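Local structure of twin-arginine translocation pathway signal protein (Burkholderia phytofirmans, 2RJO) at residues D117-G122 with R154-D159; Q174-N179 with D206-G211; K199-A204 with I225-M230. The protein probably serves as a periplasmic sugar-binding protein, here holding beta-D-galactopyranose between its two lobes, and is probably exported by the twin-arginine route. All blocks are in the same frame, centred on the assembly; numbering follows the deposited sequence.

Contact 1: residues D117-G122 with R154-D159; sequences DGVAYG and RKAGLD. With GAL (beta-D-galactopyranose), chain B.
Gly118 O sits against the backbone of Arg154, its oxygen 3.1 Å from Arg154 CA in a CA-H...O contact. Gly118 opens helix 118-132 just after Asp117, the N-cap, whose OD1 takes the amide of Ala120 from well above the carboxylate plane. Having no side chain, Gly118 lets the first turn settle directly onto Arg154, and the aliphatic CG of that arginine rests 3.8 Å from Gly118 O. Val119 follows. Val119 O meets Gly157 CA at 3.1 Å, while its two methyls divide between neighbours on the second helix: CG1, anti to the backbone N (chi1 -174°), lies over the backbone of Gly157, and CG2 reaches Ala156 CB at 4.2 Å. One turn on, Gly122 packs backbone to backbone, its C atom 3.8 Å from Gly157 C. Beyond the packing, the Arg154 chain runs extended from CG to NE and carries its guanidinium to the sugar. Arg154 NH1 and NH2 both donate to galactose O3, at 2.9 and 3.0 Å, and O3 lies at the guanidinium edge in its plane, a fork that fixes the rotation of the group; Trp95 adds a cation-pi contact. Glycines on both helices bring the axes to 6.4 Å at a crossing angle of -46°, a glycine-mediated close helix crossing within the periplasmic-binding-protein fold, with one helix supplying an arginine to the sugar pocket.

Contact 2: residues Q174-N179 with D206-G211; sequences QVADWN and DDMALG. With GAL (beta-D-galactopyranose), chain B.
Asp207 OD2 accepts a hydrogen bond from the amide of Ser180, just past the turn, and in doing so lies 3.3 Å from Trp178 O. Those two oxygens are both acceptors, so no bond joins them; the neighbouring N-H holds the carboxylate here, and Asp207 CB also packs on Trp178 O at 3.4 Å. The main apolar link is the selenomethionine Met208. Met208 CG lies against Trp178 CA at 3.7 Å, and Met208 SE lies against the turn, 3.3 Å from Ala176 CB and 3.5 Å from Trp178 N. A bend at chi3 (-66°) then turns Met208 CE back to Trp178 CE3, 4.2 Å away. Met208 thus packs against one face of a type I' beta turn, Ala176 to Asn179, closed by Asn179 N donating to Ala176 O. The turn carries strand 168-175 over to helix 180-194 at the sugar-facing end of the parallel sheet, where periplasmic binding proteins commonly place ligand-binding loops. Asn179 is the N-cap of that next helix, its OD1 bonding weakly to amides in the first turn. The Trp178 indole presents a face to the galactose: O4 stands 3.1 Å above the ring plane, displaced toward the rim near CZ2 and CH2. At the other end of the side chain, galactose O1 lies 3.3 Å from both Trp178 CB and CG.

Contact 3: residues K199-A204 with I225-M230; sequences KGVWAA and IPVTGM
Strands 198-203 and 227-228 are the two parallel strands of a beta-alpha-beta unit, with helix 206-218 as the crossover between them. Three backbone bonds zip them together: Val201 N to Pro226 O at 2.9 Å, Thr228 N to Val201 O at 3.1 Å, and Ala203 N to Thr228 O at 2.9 Å. The first runs nearly straight onto its carbonyl (C=O...N 167°), whereas the last arrives 35° off the carbonyl plane. On one face Val201 and Val227 lie side by side, pointing the same way, and Val201 CG2 also meets Ile225 CG2 at 3.9 Å. On the other face Trp202 slants across Thr228; past the strand end, Met230, a selenomethionine, touches Trp202 CZ2 through CE at 3.8 Å. Thr228 OG1, set between its backbone N and carbonyl carbon (chi1 61°), lies beside Trp202 CD1 and meets a water. That water donates to Ala203 O and Gly229 O and accepts from Thr228 OG1 (2.8 Å from the water oxygen), while lying over a face of the Trp202 ring. The valine face is covered by helix 206-218 through Ala209 and Leu216. Helices 118-132 and 149-163 pack on the tryptophan face, and strand 137-143 flanks strand 198-203 on its other edge.

Arg154 ties the three contacts together. From contact 1, Arg154 NH1 also donates to Ala204 O of contact 3, at 2.9 Å, and lies 3.6 Å from Trp178 CZ3 of contact 2, so the guanidinium that grips the sugar is bonded to one and packed against the other. Leu158 CD2 packs on Trp202 CE3 at 3.5 Å, placing helix 149-163 against the sheet. Contacts 2 and 3 have centres about 10 Å apart and alternate along the chain; Asp206 N to Met230 O, 2.8 Å, is a probable hydrogen bond joining them. Contacts 1 and 2 both touch the galactose. In contact 3 the side chain of Met230 is about 6 Å from the bound galactose, nearest atoms.

Contact 1: residues D117-G122 with R154-D159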
ATOM      1  N   ASP A 117      -9.481  -1.982  -2.788  1.00 23.51           N
ATOM      2  CA  ASP A 117     -10.154  -1.322  -3.897  1.00 25.26           C
ATOM      3  C   ASP A 117      -9.689   0.132  -4.016  1.00 25.23           C
ATOM      4  O   ASP A 117     -10.303   1.036  -3.437  1.00 25.50           O
ATOM      5  CB  ASP A 117     -11.664  -1.370  -3.658  1.00 26.51           C
ATOM      6  CG  ASP A 117     -12.456  -0.768  -4.792  1.00 28.92           C
ATOM      7  OD1 ASP A 117     -11.874  -0.030  -5.620  1.00 29.18           O
ATOM      8  OD2 ASP A 117     -13.677  -1.029  -4.847  1.00 29.21           O
ATOM      9  N   GLY A 118      -8.627   0.359  -4.785  1.00 24.63           N
ATOM     10  CA  GLY A 118      -8.100   1.703  -4.946  1.00 22.85           C
ATOM     11  C   GLY A 118      -9.027   2.691  -5.636  1.00 24.12           C
ATOM     12  O   GLY A 118      -8.921   3.905  -5.422  1.00 23.26           O
ATOM     13  N   VAL A 119      -9.934   2.183  -6.471  1.00 23.98           N
ATOM     14  CA  VAL A 119     -10.864   3.052  -7.178  1.00 24.61           C
ATOM     15  C   VAL A 119     -11.874   3.617  -6.193  1.00 24.68           C
ATOM     16  O   VAL A 119     -12.212   4.803  -6.244  1.00 25.65           O
ATOM     17  CB  VAL A 119     -11.637   2.287  -8.282  1.00 25.50           C
ATOM     18  CG1 VAL A 119     -12.494   3.262  -9.094  1.00 25.19           C
ATOM     19  CG2 VAL A 119     -10.659   1.553  -9.191  1.00 25.48           C
ATOM     20  N   ALA A 120     -12.351   2.767  -5.289  1.00 23.38           N
ATOM     21  CA  ALA A 120     -13.330   3.189  -4.300  1.00 22.48           C
ATOM     22  C   ALA A 120     -12.727   4.174  -3.299  1.00 22.70           C
ATOM     23  O   ALA A 120     -13.235   5.280  -3.120  1.00 21.92           O
ATOM     24  CB  ALA A 120     -13.883   1.980  -3.576  1.00 21.99           C
ATOM     25  N   TYR A 121     -11.641   3.771  -2.653  1.00 21.45           N
ATOM     26  CA  TYR A 121     -10.990   4.621  -1.672  1.00 22.35           C
ATOM     27  C   TYR A 121     -10.418   5.902  -2.263  1.00 22.04           C
ATOM     28  O   TYR A 121     -10.427   6.936  -1.608  1.00 22.90           O
ATOM     29  CB  TYR A 121      -9.902   3.838  -0.946  1.00 23.21           C
ATOM     30  CG  TYR A 121     -10.469   2.755  -0.070  1.00 23.93           C
ATOM     31  CD1 TYR A 121     -11.232   3.067   1.055  1.00 25.54           C
ATOM     32  CD2 TYR A 121     -10.280   1.417  -0.381  1.00 25.95           C
ATOM     33  CE1 TYR A 121     -11.794   2.064   1.848  1.00 25.80           C
ATOM     34  CE2 TYR A 121     -10.837   0.408   0.403  1.00 25.28           C
ATOM     35  CZ  TYR A 121     -11.587   0.736   1.510  1.00 26.74           C
ATOM     36  OH  TYR A 121     -12.125  -0.275   2.287  1.00 30.94           O
ATOM     37  N   GLY A 122      -9.923   5.837  -3.493  1.00 22.93           N
ATOM     38  CA  GLY A 122      -9.381   7.025  -4.129  1.00 23.91           C
ATOM     39  C   GLY A 122     -10.500   8.027  -4.328  1.00 25.79           C
ATOM     40  O   GLY A 122     -10.325   9.238  -4.148  1.00 24.27           O
ATOM     41  N   ARG A 154      -6.279   4.186  -7.657  1.00 18.33           N
ATOM     42  CA  ARG A 154      -6.553   5.392  -6.866  1.00 18.42           C
ATOM     43  C   ARG A 154      -6.759   6.607  -7.785  1.00 18.35           C
ATOM     44  O   ARG A 154      -7.636   7.442  -7.554  1.00 16.34           O
ATOM     45  CB  ARG A 154      -5.400   5.643  -5.887  1.00 18.33           C
ATOM     46  CG  ARG A 154      -5.209   4.495  -4.898  1.00 16.09           C
ATOM     47  CD  ARG A 154      -3.936   4.610  -4.064  1.00 16.06           C
ATOM     48  NE  ARG A 154      -3.704   3.378  -3.309  1.00 14.99           N
ATOM     49  CZ  ARG A 154      -2.672   3.162  -2.495  1.00 18.46           C
ATOM     50  NH1 ARG A 154      -1.744   4.097  -2.307  1.00 14.90           N
ATOM     51  NH2 ARG A 154      -2.569   1.996  -1.867  1.00 17.28           N
ATOM     52  N   LYS A 155      -5.948   6.685  -8.833  1.00 19.63           N
ATOM     53  CA  LYS A 155      -6.052   7.765  -9.799  1.00 22.72           C
ATOM     54  C   LYS A 155      -7.399   7.642 -10.496  1.00 23.93           C
ATOM     55  O   LYS A 155      -8.027   8.646 -10.856  1.00 24.90           O
ATOM     56  CB  LYS A 155      -4.948   7.669 -10.842  1.00 21.32           C
ATOM     57  CG  LYS A 155      -5.040   8.740 -11.906  1.00 21.31           C
ATOM     58  CD  LYS A 155      -4.019   8.512 -12.993  1.00 24.45           C
ATOM     59  CE  LYS A 155      -4.042   9.653 -14.006  1.00 26.69           C
ATOM     60  NZ  LYS A 155      -3.204   9.326 -15.182  1.00 25.05           N
ATOM     61  N   ALA A 156      -7.839   6.406 -10.685  1.00 23.75           N
ATOM     62  CA  ALA A 156      -9.114   6.156 -11.330  1.00 24.45           C
ATOM     63  C   ALA A 156     -10.204   6.629 -10.377  1.00 26.23           C
ATOM     64  O   ALA A 156     -11.234   7.159 -10.801  1.00 25.87           O
ATOM     65  CB  ALA A 156      -9.264   4.665 -11.631  1.00 23.44           C
ATOM     66  N   GLY A 157      -9.966   6.431  -9.080  1.00 26.04           N
ATOM     67  CA  GLY A 157     -10.921   6.871  -8.083  1.00 24.43           C
ATOM     68  C   GLY A 157     -11.017   8.389  -8.082  1.00 25.50           C
ATOM     69  O   GLY A 157     -12.105   8.945  -7.904  1.00 24.96           O
ATOM     70  N   LEU A 158      -9.877   9.058  -8.279  1.00 26.16           N
ATOM     71  CA  LEU A 158      -9.829  10.521  -8.308  1.00 25.88           C
ATOM     72  C   LEU A 158     -10.644  11.022  -9.489  1.00 27.57           C
ATOM     73  O   LEU A 158     -11.575  11.811  -9.322  1.00 28.30           O
ATOM     74  CB  LEU A 158      -8.385  11.018  -8.455  1.00 25.05           C
ATOM     75  CG  LEU A 158      -8.173  12.522  -8.711  1.00 24.01           C
ATOM     76  CD1 LEU A 158      -8.754  13.333  -7.555  1.00 23.11           C
ATOM     77  CD2 LEU A 158      -6.681  12.823  -8.865  1.00 22.17           C
ATOM     78  N   ASP A 159     -10.299  10.548 -10.683  1.00 27.58           N
ATOM     79  CA  ASP A 159     -10.994  10.953 -11.903  1.00 29.41           C
ATOM     80  C   ASP A 159     -12.507  10.775 -11.825  1.00 29.45           C
ATOM     81  O   ASP A 159     -13.251  11.469 -12.525  1.00 31.56           O
ATOM     82  CB  ASP A 159     -10.465  10.171 -13.113  1.00 28.24           C
ATOM     83  CG  ASP A 159      -8.997  10.446 -13.399  1.00 29.30           C
ATOM     84  OD1 ASP A 159      -8.493  11.517 -12.999  1.00 29.42           O
ATOM     85  OD2 ASP A 159      -8.349   9.595 -14.046  1.00 26.84           O
TER
HETATM   86  C1  GAL B 368       3.780   2.368  -1.385  1.00 19.20           C
HETATM   87  C2  GAL B 368       2.461   3.104  -1.052  1.00 17.63           C
HETATM   88  C3  GAL B 368       1.340   2.056  -0.878  1.00 19.02           C
HETATM   89  C4  GAL B 368       1.203   1.259  -2.187  1.00 18.98           C
HETATM   90  C5  GAL B 368       2.580   0.587  -2.454  1.00 20.12           C
HETATM   91  C6  GAL B 368       2.488  -0.203  -3.743  1.00 18.74           C
HETATM   92  O1  GAL B 368       4.825   3.341  -1.566  1.00 17.94           O
HETATM   93  O2  GAL B 368       2.615   3.835   0.163  1.00 18.75           O
HETATM   94  O3  GAL B 368       0.101   2.704  -0.597  1.00 16.35           O
HETATM   95  O4  GAL B 368       0.900   2.163  -3.248  1.00 18.39           O
HETATM   96  O5  GAL B 368       3.628   1.600  -2.612  1.00 19.35           O
HETATM   97  O6  GAL B 368       3.745  -0.812  -3.964  1.00 16.32           O

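Contact 2: residues Q174-N179 with D206-G211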
ATOM      1  N   GLN A 174       0.569  14.876 -11.557  1.00 25.02           N
ATOM      2  CA  GLN A 174       1.987  14.547 -11.689  1.00 23.09           C
ATOM      3  C   GLN A 174       2.362  13.344 -10.830  1.00 22.75           C
ATOM      4  O   GLN A 174       1.881  13.185  -9.710  1.00 21.15           O
ATOM      5  CB  GLN A 174       2.846  15.738 -11.278  1.00 23.25           C
ATOM      6  CG  GLN A 174       2.857  16.876 -12.277  1.00 27.13           C
ATOM      7  CD  GLN A 174       3.721  16.586 -13.487  1.00 27.58           C
ATOM      8  OE1 GLN A 174       4.920  16.350 -13.364  1.00 27.29           O
ATOM      9  NE2 GLN A 174       3.116  16.612 -14.667  1.00 30.87           N
ATOM     10  N   VAL A 175       3.235  12.509 -11.370  1.00 20.70           N
ATOM     11  CA  VAL A 175       3.708  11.319 -10.688  1.00 19.56           C
ATOM     12  C   VAL A 175       4.902  11.670  -9.803  1.00 20.29           C
ATOM     13  O   VAL A 175       5.844  12.334 -10.251  1.00 20.63           O
ATOM     14  CB  VAL A 175       4.129  10.265 -11.717  1.00 20.15           C
ATOM     15  CG1 VAL A 175       4.843   9.110 -11.032  1.00 18.66           C
ATOM     16  CG2 VAL A 175       2.905   9.785 -12.480  1.00 15.55           C
ATOM     17  N   ALA A 176       4.858  11.246  -8.544  1.00 20.11           N
ATOM     18  CA  ALA A 176       5.952  11.515  -7.614  1.00 20.42           C
ATOM     19  C   ALA A 176       6.513  10.200  -7.056  1.00 20.65           C
ATOM     20  O   ALA A 176       7.250  10.190  -6.066  1.00 19.74           O
ATOM     21  CB  ALA A 176       5.476  12.416  -6.490  1.00 20.12           C
ATOM     22  N   ASP A 177       6.137   9.096  -7.700  1.00 21.10           N
ATOM     23  CA  ASP A 177       6.608   7.762  -7.336  1.00 22.16           C
ATOM     24  C   ASP A 177       6.544   7.398  -5.843  1.00 22.39           C
ATOM     25  O   ASP A 177       7.496   6.813  -5.319  1.00 20.27           O
ATOM     26  CB  ASP A 177       8.059   7.567  -7.809  1.00 22.69           C
ATOM     27  CG  ASP A 177       8.212   7.622  -9.324  1.00 25.89           C
ATOM     28  OD1 ASP A 177       7.294   7.189 -10.050  1.00 25.69           O
ATOM     29  OD2 ASP A 177       9.279   8.085  -9.787  1.00 30.23           O
ATOM     30  N   TRP A 178       5.446   7.743  -5.167  1.00 21.95           N
ATOM     31  CA  TRP A 178       5.263   7.439  -3.735  1.00 21.74           C
ATOM     32  C   TRP A 178       6.281   8.100  -2.788  1.00 23.30           C
ATOM     33  O   TRP A 178       6.257   7.846  -1.583  1.00 22.50           O
ATOM     34  CB  TRP A 178       5.350   5.929  -3.494  1.00 19.66           C
ATOM     35  CG  TRP A 178       4.542   5.055  -4.427  1.00 19.33           C
ATOM     36  CD1 TRP A 178       5.025   4.064  -5.231  1.00 18.53           C
ATOM     37  CD2 TRP A 178       3.113   5.040  -4.591  1.00 16.95           C
ATOM     38  NE1 TRP A 178       3.992   3.429  -5.875  1.00 18.16           N
ATOM     39  CE2 TRP A 178       2.810   4.008  -5.503  1.00 17.83           C
ATOM     40  CE3 TRP A 178       2.063   5.802  -4.056  1.00 15.98           C
ATOM     41  CZ2 TRP A 178       1.490   3.715  -5.891  1.00 17.42           C
ATOM     42  CZ3 TRP A 178       0.750   5.510  -4.442  1.00 16.81           C
ATOM     43  CH2 TRP A 178       0.479   4.475  -5.352  1.00 16.11           C
ATOM     44  N   ASN A 179       7.162   8.939  -3.326  1.00 24.76           N
ATOM     45  CA  ASN A 179       8.226   9.573  -2.544  1.00 24.93           C
ATOM     46  C   ASN A 179       7.948  11.032  -2.151  1.00 24.36           C
ATOM     47  O   ASN A 179       7.634  11.856  -3.007  1.00 24.03           O
ATOM     48  CB  ASN A 179       9.515   9.472  -3.364  1.00 26.91           C
ATOM     49  CG  ASN A 179      10.743   9.857  -2.581  1.00 29.69           C
ATOM     50  OD1 ASN A 179      10.909  11.012  -2.196  1.00 30.79           O
ATOM     51  ND2 ASN A 179      11.622   8.886  -2.340  1.00 31.08           N
ATOM     52  N   ASP A 206       0.218   8.687   1.673  1.00 20.90           N
ATOM     53  CA  ASP A 206       0.610   9.643   2.710  1.00 20.79           C
ATOM     54  C   ASP A 206       1.968  10.308   2.526  1.00 20.73           C
ATOM     55  O   ASP A 206       2.107  11.505   2.764  1.00 18.32           O
ATOM     56  CB  ASP A 206       0.588   8.993   4.101  1.00 21.51           C
ATOM     57  CG  ASP A 206      -0.818   8.726   4.601  1.00 22.97           C
ATOM     58  OD1 ASP A 206      -1.778   9.161   3.932  1.00 25.21           O
ATOM     59  OD2 ASP A 206      -0.963   8.083   5.661  1.00 22.61           O
ATOM     60  N   ASP A 207       2.971   9.533   2.121  1.00 20.48           N
ATOM     61  CA  ASP A 207       4.304  10.083   1.947  1.00 20.14           C
ATOM     62  C   ASP A 207       4.292  11.291   1.010  1.00 18.83           C
ATOM     63  O   ASP A 207       4.886  12.314   1.327  1.00 18.12           O
ATOM     64  CB  ASP A 207       5.265   9.012   1.419  1.00 21.24           C
ATOM     65  CG  ASP A 207       6.693   9.231   1.889  1.00 25.04           C
ATOM     66  OD1 ASP A 207       6.905   9.344   3.116  1.00 28.78           O
ATOM     67  OD2 ASP A 207       7.618   9.288   1.044  1.00 27.95           O
HETATM   68  N   MSE A 208       3.603  11.177  -0.125  1.00 19.67           N
HETATM   69  CA  MSE A 208       3.535  12.279  -1.083  1.00 18.68           C
HETATM   70  C   MSE A 208       2.735  13.453  -0.502  1.00 19.27           C
HETATM   71  O   MSE A 208       3.039  14.612  -0.771  1.00 22.03           O
HETATM   72  CB  MSE A 208       2.917  11.817  -2.422  1.00 17.19           C
HETATM   73  CG  MSE A 208       3.707  10.719  -3.161  1.00 14.56           C
HETATM   74 SE   MSE A 208       3.298  10.495  -4.933  1.00 10.85          SE
HETATM   75  CE  MSE A 208       1.634   9.906  -4.824  1.00 13.37           C
ATOM     76  N   ALA A 209       1.716  13.157   0.296  1.00 19.15           N
ATOM     77  CA  ALA A 209       0.917  14.219   0.910  1.00 19.65           C
ATOM     78  C   ALA A 209       1.768  14.985   1.919  1.00 19.30           C
ATOM     79  O   ALA A 209       1.666  16.207   2.023  1.00 18.57           O
ATOM     80  CB  ALA A 209      -0.304  13.630   1.601  1.00 19.38           C
ATOM     81  N   LEU A 210       2.606  14.265   2.662  1.00 19.38           N
ATOM     82  CA  LEU A 210       3.476  14.902   3.654  1.00 20.20           C
ATOM     83  C   LEU A 210       4.520  15.723   2.921  1.00 19.31           C
ATOM     84  O   LEU A 210       4.990  16.737   3.423  1.00 20.90           O
ATOM     85  CB  LEU A 210       4.155  13.851   4.548  1.00 20.45           C
ATOM     86  CG  LEU A 210       3.202  13.142   5.521  1.00 21.24           C
ATOM     87  CD1 LEU A 210       3.921  12.022   6.251  1.00 23.24           C
ATOM     88  CD2 LEU A 210       2.651  14.145   6.512  1.00 22.37           C
ATOM     89  N   GLY A 211       4.876  15.275   1.722  1.00 19.51           N
ATOM     90  CA  GLY A 211       5.845  16.000   0.922  1.00 19.62           C
ATOM     91  C   GLY A 211       5.171  17.273   0.454  1.00 18.34           C
ATOM     92  O   GLY A 211       5.783  18.336   0.431  1.00 20.51           O
TER
HETATM   93  C1  GAL B 368       3.780   2.368  -1.385  1.00 19.20           C
HETATM   94  C2  GAL B 368       2.461   3.104  -1.052  1.00 17.63           C
HETATM   95  C3  GAL B 368       1.340   2.056  -0.878  1.00 19.02           C
HETATM   96  C4  GAL B 368       1.203   1.259  -2.187  1.00 18.98           C
HETATM   97  C5  GAL B 368       2.580   0.587  -2.454  1.00 20.12           C
HETATM   98  C6  GAL B 368       2.488  -0.203  -3.743  1.00 18.74           C
HETATM   99  O1  GAL B 368       4.825   3.341  -1.566  1.00 17.94           O
HETATM  100  O2  GAL B 368       2.615   3.835   0.163  1.00 18.75           O
HETATM  101  O3  GAL B 368       0.101   2.704  -0.597  1.00 16.35           O
HETATM  102  O4  GAL B 368       0.900   2.163  -3.248  1.00 18.39           O
HETATM  103  O5  GAL B 368       3.628   1.600  -2.612  1.00 19.35           O
HETATM  104  O6  GAL B 368       3.745  -0.812  -3.964  1.00 16.32           O

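Contact 3: residues K199-A204 with I225-M230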
ATOM      1  N   LYS A 199      -6.807  25.318  -4.671  1.00 25.62           N
ATOM      2  CA  LYS A 199      -7.704  25.290  -3.509  1.00 24.85           C
ATOM      3  C   LYS A 199      -7.675  23.938  -2.792  1.00 24.40           C
ATOM      4  O   LYS A 199      -8.425  23.712  -1.845  1.00 22.93           O
ATOM      5  CB  LYS A 199      -9.148  25.580  -3.947  1.00 26.91           C
ATOM      6  CG  LYS A 199      -9.373  26.964  -4.532  1.00 28.59           C
ATOM      7  CD  LYS A 199      -9.060  28.049  -3.513  1.00 30.97           C
ATOM      8  CE  LYS A 199      -9.063  29.428  -4.162  1.00 31.98           C
ATOM      9  NZ  LYS A 199      -8.779  30.491  -3.147  1.00 32.63           N
ATOM     10  N   GLY A 200      -6.815  23.037  -3.255  1.00 23.29           N
ATOM     11  CA  GLY A 200      -6.718  21.729  -2.640  1.00 22.37           C
ATOM     12  C   GLY A 200      -5.640  20.859  -3.257  1.00 24.60           C
ATOM     13  O   GLY A 200      -5.115  21.165  -4.341  1.00 23.25           O
ATOM     14  N   VAL A 201      -5.315  19.767  -2.567  1.00 23.26           N
ATOM     15  CA  VAL A 201      -4.287  18.837  -3.022  1.00 22.82           C
ATOM     16  C   VAL A 201      -4.668  17.394  -2.706  1.00 21.58           C
ATOM     17  O   VAL A 201      -5.005  17.076  -1.573  1.00 23.20           O
ATOM     18  CB  VAL A 201      -2.941  19.112  -2.331  1.00 22.75           C
ATOM     19  CG1 VAL A 201      -1.854  18.226  -2.942  1.00 24.33           C
ATOM     20  CG2 VAL A 201      -2.572  20.593  -2.440  1.00 23.09           C
ATOM     21  N   TRP A 202      -4.614  16.537  -3.720  1.00 21.96           N
ATOM     22  CA  TRP A 202      -4.916  15.107  -3.591  1.00 21.87           C
ATOM     23  C   TRP A 202      -3.607  14.348  -3.807  1.00 22.57           C
ATOM     24  O   TRP A 202      -2.896  14.601  -4.784  1.00 22.94           O
ATOM     25  CB  TRP A 202      -5.915  14.674  -4.672  1.00 21.52           C
ATOM     26  CG  TRP A 202      -6.354  13.208  -4.624  1.00 22.06           C
ATOM     27  CD1 TRP A 202      -7.448  12.701  -3.976  1.00 23.68           C
ATOM     28  CD2 TRP A 202      -5.751  12.092  -5.314  1.00 22.08           C
ATOM     29  NE1 TRP A 202      -7.570  11.350  -4.224  1.00 22.17           N
ATOM     30  CE2 TRP A 202      -6.545  10.953  -5.037  1.00 24.07           C
ATOM     31  CE3 TRP A 202      -4.623  11.949  -6.133  1.00 21.73           C
ATOM     32  CZ2 TRP A 202      -6.244   9.684  -5.563  1.00 23.76           C
ATOM     33  CZ3 TRP A 202      -4.323  10.685  -6.655  1.00 22.01           C
ATOM     34  CH2 TRP A 202      -5.135   9.572  -6.366  1.00 23.51           C
ATOM     35  N   ALA A 203      -3.284  13.428  -2.899  1.00 22.61           N
ATOM     36  CA  ALA A 203      -2.067  12.621  -3.005  1.00 20.94           C
ATOM     37  C   ALA A 203      -2.414  11.126  -2.990  1.00 20.73           C
ATOM     38  O   ALA A 203      -3.252  10.680  -2.193  1.00 19.79           O
ATOM     39  CB  ALA A 203      -1.114  12.945  -1.863  1.00 23.65           C
ATOM     40  N   ALA A 204      -1.773  10.359  -3.874  1.00 18.11           N
ATOM     41  CA  ALA A 204      -2.033   8.922  -3.973  1.00 18.04           C
ATOM     42  C   ALA A 204      -1.607   8.107  -2.740  1.00 17.25           C
ATOM     43  O   ALA A 204      -1.979   6.944  -2.623  1.00 19.72           O
ATOM     44  CB  ALA A 204      -1.383   8.356  -5.241  1.00 15.95           C
ATOM     45  N   ILE A 225      -4.632  24.974   2.950  1.00 22.14           N
ATOM     46  CA  ILE A 225      -4.976  24.279   1.727  1.00 21.13           C
ATOM     47  C   ILE A 225      -5.163  22.817   2.134  1.00 21.19           C
ATOM     48  O   ILE A 225      -4.229  22.176   2.617  1.00 20.80           O
ATOM     49  CB  ILE A 225      -3.851  24.411   0.678  1.00 22.09           C
ATOM     50  CG1 ILE A 225      -3.702  25.879   0.265  1.00 22.67           C
ATOM     51  CG2 ILE A 225      -4.165  23.560  -0.545  1.00 22.26           C
ATOM     52  CD1 ILE A 225      -2.508  26.140  -0.623  1.00 22.80           C
ATOM     53  N   PRO A 226      -6.388  22.281   1.973  1.00 21.29           N
ATOM     54  CA  PRO A 226      -6.696  20.892   2.327  1.00 20.48           C
ATOM     55  C   PRO A 226      -5.951  19.874   1.465  1.00 19.83           C
ATOM     56  O   PRO A 226      -5.842  20.020   0.250  1.00 18.32           O
ATOM     57  CB  PRO A 226      -8.207  20.825   2.146  1.00 22.08           C
ATOM     58  CG  PRO A 226      -8.445  21.760   1.023  1.00 20.44           C
ATOM     59  CD  PRO A 226      -7.578  22.940   1.407  1.00 20.66           C
ATOM     60  N   VAL A 227      -5.437  18.838   2.113  1.00 20.41           N
ATOM     61  CA  VAL A 227      -4.691  17.800   1.426  1.00 18.99           C
ATOM     62  C   VAL A 227      -5.148  16.439   1.901  1.00 19.45           C
ATOM     63  O   VAL A 227      -5.559  16.291   3.054  1.00 20.42           O
ATOM     64  CB  VAL A 227      -3.197  17.922   1.725  1.00 19.00           C
ATOM     65  CG1 VAL A 227      -2.411  16.951   0.857  1.00 19.96           C
ATOM     66  CG2 VAL A 227      -2.740  19.356   1.511  1.00 20.18           C
ATOM     67  N   THR A 228      -5.094  15.449   1.013  1.00 18.72           N
ATOM     68  CA  THR A 228      -5.467  14.087   1.378  1.00 18.96           C
ATOM     69  C   THR A 228      -4.392  13.091   0.947  1.00 19.23           C
ATOM     70  O   THR A 228      -3.612  13.355   0.031  1.00 18.93           O
ATOM     71  CB  THR A 228      -6.800  13.659   0.749  1.00 18.79           C
ATOM     72  OG1 THR A 228      -6.703  13.701  -0.678  1.00 17.71           O
ATOM     73  CG2 THR A 228      -7.921  14.558   1.225  1.00 19.25           C
ATOM     74  N   GLY A 229      -4.357  11.947   1.620  1.00 19.31           N
ATOM     75  CA  GLY A 229      -3.381  10.925   1.308  1.00 18.58           C
ATOM     76  C   GLY A 229      -3.995   9.544   1.411  1.00 19.31           C
ATOM     77  O   GLY A 229      -5.207   9.398   1.282  1.00 21.97           O
HETATM   78  N   MSE A 230      -3.165   8.534   1.633  1.00 18.00           N
HETATM   79  CA  MSE A 230      -3.633   7.161   1.763  1.00 17.72           C
HETATM   80  C   MSE A 230      -2.522   6.306   2.337  1.00 18.12           C
HETATM   81  O   MSE A 230      -1.385   6.397   1.893  1.00 18.94           O
HETATM   82  CB  MSE A 230      -4.089   6.592   0.404  1.00 13.84           C
HETATM   83  CG  MSE A 230      -5.577   6.803   0.122  1.00 13.67           C
HETATM   84 SE   MSE A 230      -6.218   6.053  -1.409  1.00 11.19          SE
HETATM   85  CE  MSE A 230      -6.120   7.429  -2.507  1.00  7.54           C
TER
HETATM   86  O   HOH W   1      -5.857  11.080  -1.191  1.00 19.24           O